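Nitrogenase molybdenum-iron protein beta chain (Clostridium pasteurianum, PDB 4WES) forms, with the alpha chain, the molybdenum-iron component of nitrogenase, which reduces N2 to ammonia, and shares in binding the [8Fe-7S] cluster. Local coordinates at residues Val154-Asn164 against Leu248-Cys257; Val174-Arg185 against Tyr198-Asp209. One frame throughout, in Å; residues are numbered along the deposited sequence. Where two conformers were deposited one is given.

Contact 1. Residues Val154-Asn164 against Leu248-Cys257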
loop_
_atom_site.group_PDB
_atom_site.type_symbol
_atom_site.label_atom_id
_atom_site.label_comp_id
_atom_site.label_asym_id
_atom_site.label_seq_id
_atom_site.Cartn_x
_atom_site.Cartn_y
_atom_site.Cartn_z
ATOM N N VAL B 154 -24.239 21.413 11.035
ATOM C CA VAL B 154 -23.668 21.756 12.351
ATOM C C VAL B 154 -24.328 23.018 12.887
ATOM O O VAL B 154 -24.666 23.108 14.085
ATOM C CB VAL B 154 -22.134 21.887 12.269
ATOM C CG1 VAL B 154 -21.554 22.293 13.595
ATOM C CG2 VAL B 154 -21.499 20.575 11.807
ATOM N N GLN B 155 -24.519 24.023 12.039
ATOM C CA GLN B 155 -25.279 25.178 12.426
ATOM C C GLN B 155 -26.676 24.831 12.923
ATOM O O GLN B 155 -27.148 25.382 13.953
ATOM C CB GLN B 155 -25.370 26.189 11.279
ATOM C CG GLN B 155 -26.099 27.443 11.728
ATOM C CD GLN B 155 -26.463 28.338 10.606
ATOM O OE1 GLN B 155 -27.055 27.907 9.620
ATOM N NE2 GLN B 155 -26.081 29.602 10.726
ATOM N N GLY B 156 -27.362 23.922 12.236
ATOM C CA GLY B 156 -28.698 23.506 12.695
ATOM C C GLY B 156 -28.702 22.867 14.062
ATOM O O GLY B 156 -29.587 23.115 14.881
ATOM N N ILE B 157 -27.706 22.042 14.330
ATOM C CA ILE B 157 -27.527 21.460 15.656
ATOM C C ILE B 157 -27.404 22.551 16.714
ATOM O O ILE B 157 -28.099 22.538 17.748
ATOM C CB ILE B 157 -26.276 20.548 15.686
ATOM C CG1 ILE B 157 -26.462 19.309 14.819
ATOM C CG2 ILE B 157 -25.918 20.178 17.116
ATOM C CD1 ILE B 157 -25.186 18.527 14.551
ATOM N N VAL B 158 -26.554 23.546 16.449
ATOM C CA VAL B 158 -26.392 24.661 17.395
ATOM C C VAL B 158 -27.699 25.427 17.569
ATOM O O VAL B 158 -28.135 25.720 18.694
ATOM C CB VAL B 158 -25.280 25.626 16.951
ATOM C CG1 VAL B 158 -25.221 26.835 17.877
ATOM C CG2 VAL B 158 -23.910 24.957 16.927
ATOM N N ASN B 159 -28.332 25.764 16.454
ATOM C CA ASN B 159 -29.560 26.560 16.477
ATOM C C ASN B 159 -30.624 25.923 17.358
ATOM O O ASN B 159 -31.269 26.610 18.150
ATOM C CB ASN B 159 -30.181 26.678 15.097
ATOM C CG ASN B 159 -29.494 27.685 14.182
ATOM O OD1 ASN B 159 -28.763 28.574 14.608
ATOM N ND2 ASN B 159 -29.747 27.528 12.881
ATOM N N TYR B 160 -30.815 24.613 17.248
ATOM C CA TYR B 160 -31.866 23.933 17.998
ATOM C C TYR B 160 -31.477 23.460 19.368
ATOM O O TYR B 160 -32.337 23.451 20.243
ATOM C CB TYR B 160 -32.351 22.709 17.209
ATOM C CG TYR B 160 -33.358 23.013 16.110
ATOM C CD1 TYR B 160 -32.953 23.420 14.842
ATOM C CD2 TYR B 160 -34.721 22.904 16.338
ATOM C CE1 TYR B 160 -33.874 23.683 13.844
ATOM C CE2 TYR B 160 -35.653 23.149 15.353
ATOM C CZ TYR B 160 -35.226 23.542 14.090
ATOM O OH TYR B 160 -36.171 23.757 13.123
ATOM N N LEU B 161 -30.215 23.051 19.561
ATOM C CA LEU B 161 -29.859 22.330 20.778
ATOM C C LEU B 161 -28.990 23.083 21.795
ATOM O O LEU B 161 -29.202 22.961 22.997
ATOM C CB LEU B 161 -29.208 20.999 20.416
ATOM C CG LEU B 161 -30.062 20.091 19.562
ATOM C CD1 LEU B 161 -29.310 18.806 19.290
ATOM C CD2 LEU B 161 -31.442 19.804 20.146
ATOM N N SER B 162 -27.973 23.804 21.326
ATOM C CA SER B 162 -26.988 24.334 22.268
ATOM C C SER B 162 -27.634 25.315 23.240
ATOM O O SER B 162 -28.356 26.213 22.814
ATOM C CB SER B 162 -25.886 25.067 21.534
ATOM O OG SER B 162 -25.230 24.210 20.592
ATOM N N GLU B 163 -27.325 25.168 24.520
ATOM C CA GLU B 163 -27.888 26.102 25.521
ATOM C C GLU B 163 -26.905 26.376 26.635
ATOM O O GLU B 163 -26.272 25.436 27.168
ATOM C CB GLU B 163 -29.210 25.598 26.090
ATOM C CG GLU B 163 -29.725 26.482 27.225
ATOM C CD GLU B 163 -31.136 26.160 27.690
ATOM O OE1 GLU B 163 -31.668 25.094 27.314
ATOM O OE2 GLU B 163 -31.707 26.981 28.446
ATOM N N ASN B 164 -26.729 27.655 26.945
ATOM C CA ASN B 164 -25.939 28.086 28.086
ATOM C C ASN B 164 -26.890 28.211 29.264
ATOM O O ASN B 164 -27.769 29.049 29.243
ATOM C CB ASN B 164 -25.300 29.417 27.762
ATOM C CG ASN B 164 -24.390 29.917 28.869
ATOM O OD1 ASN B 164 -24.600 29.656 30.066
ATOM N ND2 ASN B 164 -23.360 30.661 28.466
ATOM N N LEU B 248 -18.941 27.991 10.653
ATOM C CA LEU B 248 -20.309 28.478 10.764
ATOM C C LEU B 248 -20.925 28.015 12.081
ATOM O O LEU B 248 -21.542 28.790 12.814
ATOM C CB LEU B 248 -21.149 28.056 9.575
ATOM C CG LEU B 248 -22.602 28.542 9.617
ATOM C CD1 LEU B 248 -22.713 30.042 9.544
ATOM C CD2 LEU B 248 -23.406 27.913 8.481
ATOM N N GLY B 249 -20.745 26.746 12.398
ATOM C CA GLY B 249 -21.251 26.224 13.654
ATOM C C GLY B 249 -20.617 26.906 14.871
ATOM O O GLY B 249 -21.304 27.286 15.839
ATOM N N ALA B 250 -19.290 27.080 14.828
ATOM C CA ALA B 250 -18.577 27.705 15.953
ATOM C C ALA B 250 -19.026 29.145 16.178
ATOM O O ALA B 250 -19.249 29.575 17.329
ATOM C CB ALA B 250 -17.094 27.654 15.736
ATOM N N LYS B 251 -19.168 29.902 15.097
ATOM C CA LYS B 251 -19.629 31.281 15.170
ATOM C C LYS B 251 -21.074 31.379 15.646
ATOM O O LYS B 251 -21.440 32.292 16.406
ATOM C CB LYS B 251 -19.462 31.945 13.794
ATOM C CG LYS B 251 -18.027 32.171 13.375
ATOM C CD LYS B 251 -17.864 32.743 11.959
ATOM C CE LYS B 251 -16.395 33.013 11.670
ATOM N NZ LYS B 251 -16.171 33.561 10.299
ATOM N N THR B 252 -21.904 30.464 15.191
ATOM C CA THR B 252 -23.309 30.452 15.588
ATOM C C THR B 252 -23.404 30.195 17.098
ATOM O O THR B 252 -24.206 30.824 17.796
ATOM C CB THR B 252 -24.104 29.404 14.779
ATOM O OG1 THR B 252 -24.008 29.710 13.385
ATOM C CG2 THR B 252 -25.582 29.381 15.156
ATOM N N LEU B 253 -22.575 29.280 17.598
ATOM C CA LEU B 253 -22.541 28.966 19.015
ATOM C C LEU B 253 -22.046 30.159 19.839
ATOM O O LEU B 253 -22.532 30.418 20.952
ATOM C CB LEU B 253 -21.669 27.727 19.251
ATOM C CG LEU B 253 -21.640 27.198 20.682
ATOM C CD1 LEU B 253 -23.008 26.946 21.273
ATOM C CD2 LEU B 253 -20.791 25.937 20.722
ATOM N N GLU B 254 -21.064 30.902 19.305
ATOM C CA GLU B 254 -20.607 32.100 19.983
ATOM C C GLU B 254 -21.763 33.118 20.120
ATOM O O GLU B 254 -21.989 33.705 21.196
ATOM C CB GLU B 254 -19.411 32.735 19.272
ATOM C CG GLU B 254 -18.854 33.943 20.037
ATOM C CD GLU B 254 -17.745 34.684 19.326
ATOM O OE1 GLU B 254 -16.803 35.119 20.027
ATOM O OE2 GLU B 254 -17.815 34.834 18.076
ATOM N N LYS B 255 -22.509 33.311 19.038
ATOM C CA LYS B 255 -23.590 34.278 19.037
ATOM C C LYS B 255 -24.707 33.832 19.978
ATOM O O LYS B 255 -25.258 34.647 20.761
ATOM C CB LYS B 255 -24.146 34.466 17.639
ATOM C CG LYS B 255 -23.215 35.209 16.704
ATOM C CD LYS B 255 -23.764 35.187 15.290
ATOM C CE LYS B 255 -22.695 35.418 14.239
ATOM N NZ LYS B 255 -22.022 36.728 14.425
ATOM N N LYS B 256 -25.066 32.555 19.938
ATOM C CA LYS B 256 -26.194 32.054 20.720
ATOM C C LYS B 256 -25.883 31.936 22.211
ATOM O O LYS B 256 -26.711 32.293 23.055
ATOM C CB LYS B 256 -26.645 30.698 20.207
ATOM C CG LYS B 256 -27.966 30.221 20.786
ATOM C CD LYS B 256 -28.271 28.791 20.367
ATOM C CE LYS B 256 -29.628 28.342 20.875
ATOM N NZ LYS B 256 -29.893 26.904 20.704
ATOM N N CYS B 257 -24.684 31.431 22.512
ATOM C CA CYS B 257 -24.355 30.959 23.871
ATOM C C CYS B 257 -23.150 31.638 24.481
ATOM O O CYS B 257 -22.798 31.316 25.620
ATOM C CB CYS B 257 -24.160 29.440 23.878
ATOM S SG CYS B 257 -25.574 28.477 23.281
HETATM O O HOH W 1 -32.453 26.461 21.528
#
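Lys256 NZ is gripped by three carbonyls in the last part of helix 146-161 and the loop after it: Val158 O at 2.9 Å, Asn159 O, and Ser162 O at 2.7 Å. The oxygens of Val158 and Ser162 receive it in their carbonyl planes, whereas NZ sits well above the plane of Asn159. A water on NZ donates to Tyr160 O. The lysine chain, CG anti to the backbone N (chi1 -169°) and extended beyond, carries NZ across; its positive charge is probably favourable beside outward-pointing carbonyls at a helix C-terminus.

Between the axes, 8.2 Å apart at closest, Val158 is a knob in a hole formed by Gly249, Thr252, Leu253 and Lys256; its CG1 lies 3.6 Å from Leu253 CA. Gly249, lacking a side chain, brings its CA within 3.9 Å of Val154 CG1 and lets the backbones come close. Ser162 CB presses tightly on Leu253 CD1, while Ser162 OG bonds to Thr232. At one end Gln155 NE2 bonds weakly (3.4 Å) to Thr252 OG1; at the other Asn164 ND2 points almost straight (174°) at Cys257 O, 3.0 Å away. The near-parallel helix segments (-18°) pack on a parallel sheet of an alpha/beta domain.

Contact 2. Residues Val174-Arg185 against Tyr198-Asp209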
loop_
_atom_site.group_PDB
_atom_site.type_symbol
_atom_site.label_atom_id
_atom_site.label_comp_id
_atom_site.label_asym_id
_atom_site.label_seq_id
_atom_site.Cartn_x
_atom_site.Cartn_y
_atom_site.Cartn_z
ATOM N N VAL B 174 -15.145 20.673 20.326
ATOM C CA VAL B 174 -14.367 20.533 19.115
ATOM C C VAL B 174 -15.287 20.142 17.972
ATOM O O VAL B 174 -15.976 19.127 18.052
ATOM C CB VAL B 174 -13.144 19.592 19.278
ATOM C CG1 VAL B 174 -13.529 18.213 19.785
ATOM C CG2 VAL B 174 -12.342 19.520 17.980
ATOM N N ILE B 175 -15.290 20.969 16.931
ATOM C CA ILE B 175 -16.007 20.653 15.706
ATOM C C ILE B 175 -14.916 20.199 14.737
ATOM O O ILE B 175 -14.058 20.991 14.371
ATOM C CB ILE B 175 -16.799 21.853 15.158
ATOM C CG1 ILE B 175 -17.790 22.377 16.199
ATOM C CG2 ILE B 175 -17.487 21.480 13.873
ATOM C CD1 ILE B 175 -18.425 23.717 15.823
ATOM N N PRO B 176 -14.910 18.899 14.378
ATOM C CA PRO B 176 -13.745 18.319 13.724
ATOM C C PRO B 176 -13.693 18.533 12.210
ATOM O O PRO B 176 -12.752 18.089 11.566
ATOM C CB PRO B 176 -13.875 16.846 14.063
ATOM C CG PRO B 176 -15.351 16.627 14.074
ATOM C CD PRO B 176 -15.894 17.869 14.756
ATOM N N GLY B 177 -14.736 19.125 11.650
ATOM C CA GLY B 177 -14.853 19.293 10.236
ATOM C C GLY B 177 -15.300 18.031 9.509
ATOM O O GLY B 177 -15.684 17.029 10.114
ATOM N N PHE B 178 -15.273 18.115 8.171
ATOM C CA PHE B 178 -15.698 17.012 7.317
ATOM C C PHE B 178 -14.532 16.056 7.155
ATOM O O PHE B 178 -13.865 16.003 6.120
ATOM C CB PHE B 178 -16.260 17.541 5.999
ATOM C CG PHE B 178 -16.799 16.464 5.116
ATOM C CD1 PHE B 178 -17.925 15.779 5.455
ATOM C CD2 PHE B 178 -16.124 16.067 3.932
ATOM C CE1 PHE B 178 -18.424 14.736 4.629
ATOM C CE2 PHE B 178 -16.627 15.055 3.156
ATOM C CZ PHE B 178 -17.776 14.397 3.514
ATOM N N VAL B 179 -14.287 15.302 8.214
ATOM C CA VAL B 179 -13.230 14.333 8.310
ATOM C C VAL B 179 -13.858 13.002 8.634
ATOM O O VAL B 179 -15.002 12.950 9.085
ATOM C CB VAL B 179 -12.131 14.712 9.325
ATOM C CG1 VAL B 179 -11.508 16.057 8.952
ATOM C CG2 VAL B 179 -12.675 14.773 10.741
ATOM N N GLY B 180 -13.123 11.919 8.456
ATOM C CA GLY B 180 -13.670 10.600 8.684
ATOM C C GLY B 180 -13.707 10.197 10.142
ATOM O O GLY B 180 -13.062 10.816 10.995
ATOM N N PRO B 181 -14.416 9.118 10.445
ATOM C CA PRO B 181 -14.488 8.619 11.828
ATOM C C PRO B 181 -13.123 8.300 12.405
ATOM O O PRO B 181 -12.929 8.477 13.612
ATOM C CB PRO B 181 -15.422 7.410 11.721
ATOM C CG PRO B 181 -15.396 7.011 10.273
ATOM C CD PRO B 181 -15.204 8.287 9.515
ATOM N N ALA B 182 -12.167 7.821 11.606
ATOM C CA ALA B 182 -10.854 7.573 12.146
ATOM C C ALA B 182 -10.184 8.846 12.618
ATOM O O ALA B 182 -9.409 8.850 13.586
ATOM C CB ALA B 182 -9.987 6.859 11.154
ATOM N N ASP B 183 -10.407 9.935 11.874
ATOM C CA ASP B 183 -9.851 11.232 12.261
ATOM C C ASP B 183 -10.514 11.760 13.525
ATOM O O ASP B 183 -9.846 12.290 14.408
ATOM C CB ASP B 183 -10.033 12.216 11.097
ATOM C CG ASP B 183 -9.239 11.819 9.875
ATOM O OD1 ASP B 183 -9.791 11.963 8.771
ATOM O OD2 ASP B 183 -8.091 11.371 10.050
ATOM N N MET B 184 -11.841 11.567 13.626
ATOM C CA MET B 184 -12.516 11.901 14.875
ATOM C C MET B 184 -11.952 11.111 16.048
ATOM O O MET B 184 -11.713 11.691 17.121
ATOM C CB MET B 184 -14.028 11.717 14.714
ATOM C CG MET B 184 -14.645 12.755 13.777
ATOM S SD MET B 184 -16.013 12.083 12.868
ATOM C CE MET B 184 -16.681 13.577 12.083
ATOM N N ARG B 185 -11.702 9.809 15.860
ATOM C CA ARG B 185 -11.126 9.017 16.938
ATOM C C ARG B 185 -9.761 9.513 17.333
ATOM O O ARG B 185 -9.430 9.584 18.522
ATOM C CB ARG B 185 -11.022 7.540 16.555
ATOM C CG ARG B 185 -12.372 6.852 16.427
ATOM C CD ARG B 185 -12.200 5.412 16.017
ATOM N NE ARG B 185 -13.445 4.699 15.778
ATOM C CZ ARG B 185 -14.003 3.802 16.565
ATOM N NH1 ARG B 185 -13.513 3.577 17.772
ATOM N NH2 ARG B 185 -15.053 3.122 16.163
ATOM N N TYR B 198 -13.791 17.425 26.873
ATOM C CA TYR B 198 -14.239 17.973 25.602
ATOM C C TYR B 198 -15.615 17.426 25.239
ATOM O O TYR B 198 -16.069 16.415 25.791
ATOM C CB TYR B 198 -13.222 17.633 24.461
ATOM C CG TYR B 198 -13.166 16.145 24.195
ATOM C CD1 TYR B 198 -12.415 15.296 24.975
ATOM C CD2 TYR B 198 -13.982 15.581 23.230
ATOM C CE1 TYR B 198 -12.436 13.924 24.759
ATOM C CE2 TYR B 198 -14.015 14.237 23.019
ATOM C CZ TYR B 198 -13.253 13.396 23.793
ATOM O OH TYR B 198 -13.315 12.036 23.603
ATOM N N ILE B 199 -16.239 18.113 24.281
ATOM C CA ILE B 199 -17.425 17.615 23.599
ATOM C C ILE B 199 -17.091 17.708 22.109
ATOM O O ILE B 199 -16.854 18.811 21.617
ATOM C CB ILE B 199 -18.705 18.439 23.850
ATOM C CG1 ILE B 199 -19.055 18.451 25.348
ATOM C CG2 ILE B 199 -19.850 17.858 23.040
ATOM C CD1 ILE B 199 -20.092 19.495 25.699
ATOM N N MET B 200 -17.032 16.588 21.396
ATOM C CA MET B 200 -16.859 16.600 19.949
ATOM C C MET B 200 -18.212 16.513 19.277
ATOM O O MET B 200 -19.015 15.667 19.659
ATOM C CB MET B 200 -15.992 15.433 19.491
ATOM C CG MET B 200 -15.812 15.398 17.972
ATOM S SD MET B 200 -14.745 14.105 17.376
ATOM C CE MET B 200 -13.187 14.838 17.777
ATOM N N PHE B 201 -18.461 17.364 18.285
ATOM C CA PHE B 201 -19.649 17.187 17.490
ATOM C C PHE B 201 -19.455 17.771 16.092
ATOM O O PHE B 201 -18.776 18.799 15.937
ATOM C CB PHE B 201 -20.868 17.828 18.163
ATOM C CG PHE B 201 -20.929 19.308 18.094
ATOM C CD1 PHE B 201 -20.184 20.090 18.988
ATOM C CD2 PHE B 201 -21.835 19.944 17.270
ATOM C CE1 PHE B 201 -20.256 21.466 18.966
ATOM C CE2 PHE B 201 -21.930 21.336 17.258
ATOM C CZ PHE B 201 -21.144 22.083 18.116
ATOM N N PRO B 202 -20.098 17.173 15.076
ATOM C CA PRO B 202 -20.584 15.792 15.032
ATOM C C PRO B 202 -19.447 14.782 15.294
ATOM O O PRO B 202 -18.263 15.146 15.241
ATOM C CB PRO B 202 -21.124 15.628 13.600
ATOM C CG PRO B 202 -21.194 17.032 13.056
ATOM C CD PRO B 202 -20.094 17.773 13.739
ATOM N N ASP B 203 -19.827 13.534 15.567
ATOM C CA ASP B 203 -18.842 12.467 15.788
ATOM C C ASP B 203 -19.402 11.184 15.211
ATOM O O ASP B 203 -20.287 10.590 15.791
ATOM C CB ASP B 203 -18.556 12.339 17.292
ATOM C CG ASP B 203 -17.609 11.214 17.599
ATOM O OD1 ASP B 203 -16.991 10.651 16.679
ATOM O OD2 ASP B 203 -17.471 10.890 18.813
ATOM N N THR B 204 -18.882 10.777 14.044
ATOM C CA THR B 204 -19.375 9.579 13.373
ATOM C C THR B 204 -18.577 8.326 13.760
ATOM O O THR B 204 -18.833 7.244 13.215
ATOM C CB THR B 204 -19.319 9.745 11.853
ATOM O OG1 THR B 204 -17.943 9.978 11.552
ATOM C CG2 THR B 204 -20.188 10.915 11.397
ATOM N N SER B 205 -17.612 8.453 14.682
ATOM C CA SER B 205 -16.922 7.266 15.157
ATOM C C SER B 205 -17.905 6.358 15.883
ATOM O O SER B 205 -18.774 6.805 16.629
ATOM C CB SER B 205 -15.721 7.623 16.027
ATOM O OG SER B 205 -16.066 8.234 17.225
ATOM N N GLY B 206 -17.791 5.066 15.637
ATOM C CA GLY B 206 -18.766 4.126 16.134
ATOM C C GLY B 206 -20.098 4.190 15.427
ATOM O O GLY B 206 -21.077 3.597 15.914
ATOM N N VAL B 207 -20.171 4.906 14.288
ATOM C CA VAL B 207 -21.388 4.959 13.505
ATOM C C VAL B 207 -21.103 4.499 12.047
ATOM O O VAL B 207 -21.852 3.676 11.523
ATOM C CB VAL B 207 -22.019 6.374 13.489
ATOM C CG1 VAL B 207 -23.347 6.353 12.722
ATOM C CG2 VAL B 207 -22.233 6.879 14.902
ATOM N N LEU B 208 -20.068 5.063 11.443
ATOM C CA LEU B 208 -19.707 4.706 10.058
ATOM C C LEU B 208 -18.421 3.897 9.959
ATOM O O LEU B 208 -17.897 3.700 8.879
ATOM C CB LEU B 208 -19.673 5.962 9.203
ATOM C CG LEU B 208 -21.054 6.458 8.812
ATOM C CD1 LEU B 208 -21.055 7.897 8.367
ATOM C CD2 LEU B 208 -21.677 5.583 7.739
ATOM N N ASP B 209 -17.975 3.317 11.085
ATOM C CA ASP B 209 -16.804 2.460 11.131
ATOM C C ASP B 209 -17.024 1.352 12.163
ATOM O O ASP B 209 -16.085 0.897 12.822
ATOM C CB ASP B 209 -15.535 3.279 11.471
ATOM C CG ASP B 209 -15.585 3.919 12.835
ATOM O OD1 ASP B 209 -16.632 3.827 13.521
ATOM O OD2 ASP B 209 -14.558 4.505 13.208
#
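Val174 and Met200 pair in parallel where strand 172-175 meets edge strand 198-200, and here the packing is tight. Val174 N donates to Ile199 O at 2.8 Å and Phe201 N returns a bond to Val174 O; beta-branched Val174 lays CG1 3.7 Å from Met200 CB. Just beyond, Ile175 CG1 stands over one face of the Phe201 ring, 4.1 Å from its centroid, a CH-pi contact. A cis peptide precedes Pro202, whose ring packs against that of Pro176, and Pro202 O is buried without a polar partner.

Two long, unbranched methionines pack between the helix and the strand. Met200, bent at its last torsion (chi3 -77°), sets SD 3.6 Å from Met184 CB, and Met184 SD weakly accepts from Thr204 N. Asp203 OD1 takes both OG and N of Ser205, closing an Asx turn, while its OD2 pairs with Lys188.

The less enclosed side is at Arg185, partly exposed and turned toward the second subunit. Its extended chain passes Ser205 CB and grips Asp209 side-on, NE to OD2 at 2.8 Å and NH2 to OD1 at 3.2 Å, the guanidinium and carboxylate planes 50° apart. Gly206 N also holds OD1, and Glu294 of the second beta subunit binds NH2, carrying the salt bridge into the subunit interface. Strand 172-175, helix 181-193 and strand 198-200 form a beta-alpha-beta crossover, characteristic of Rossmann-like parallel alpha/beta domains.

How the contacts relate
Contacts 1 and 2 belong to the same alpha/beta domain, their centres 18 Å apart, and along the chain contact 2 falls between the two segments of contact 1. Helix 146-161 leads into strand 172-175, so one passage of chain serves both. They meet where the helix pair rests on the end of strand 172-175 and the loop after strand 198-200: Val154 CG2 lies 3.7 Å from Pro202 CD, Val154 CG1 3.8 Å from Phe201 CE2, and Ile175 CD1 3.6 Å from Ala250 N. Neither contact lies at the [8Fe-7S] cluster. Contact 2 is nearer the centre of the chain than contact 1, and the Asp209 side chain comes about 8 Å from a bound iron(II) ion.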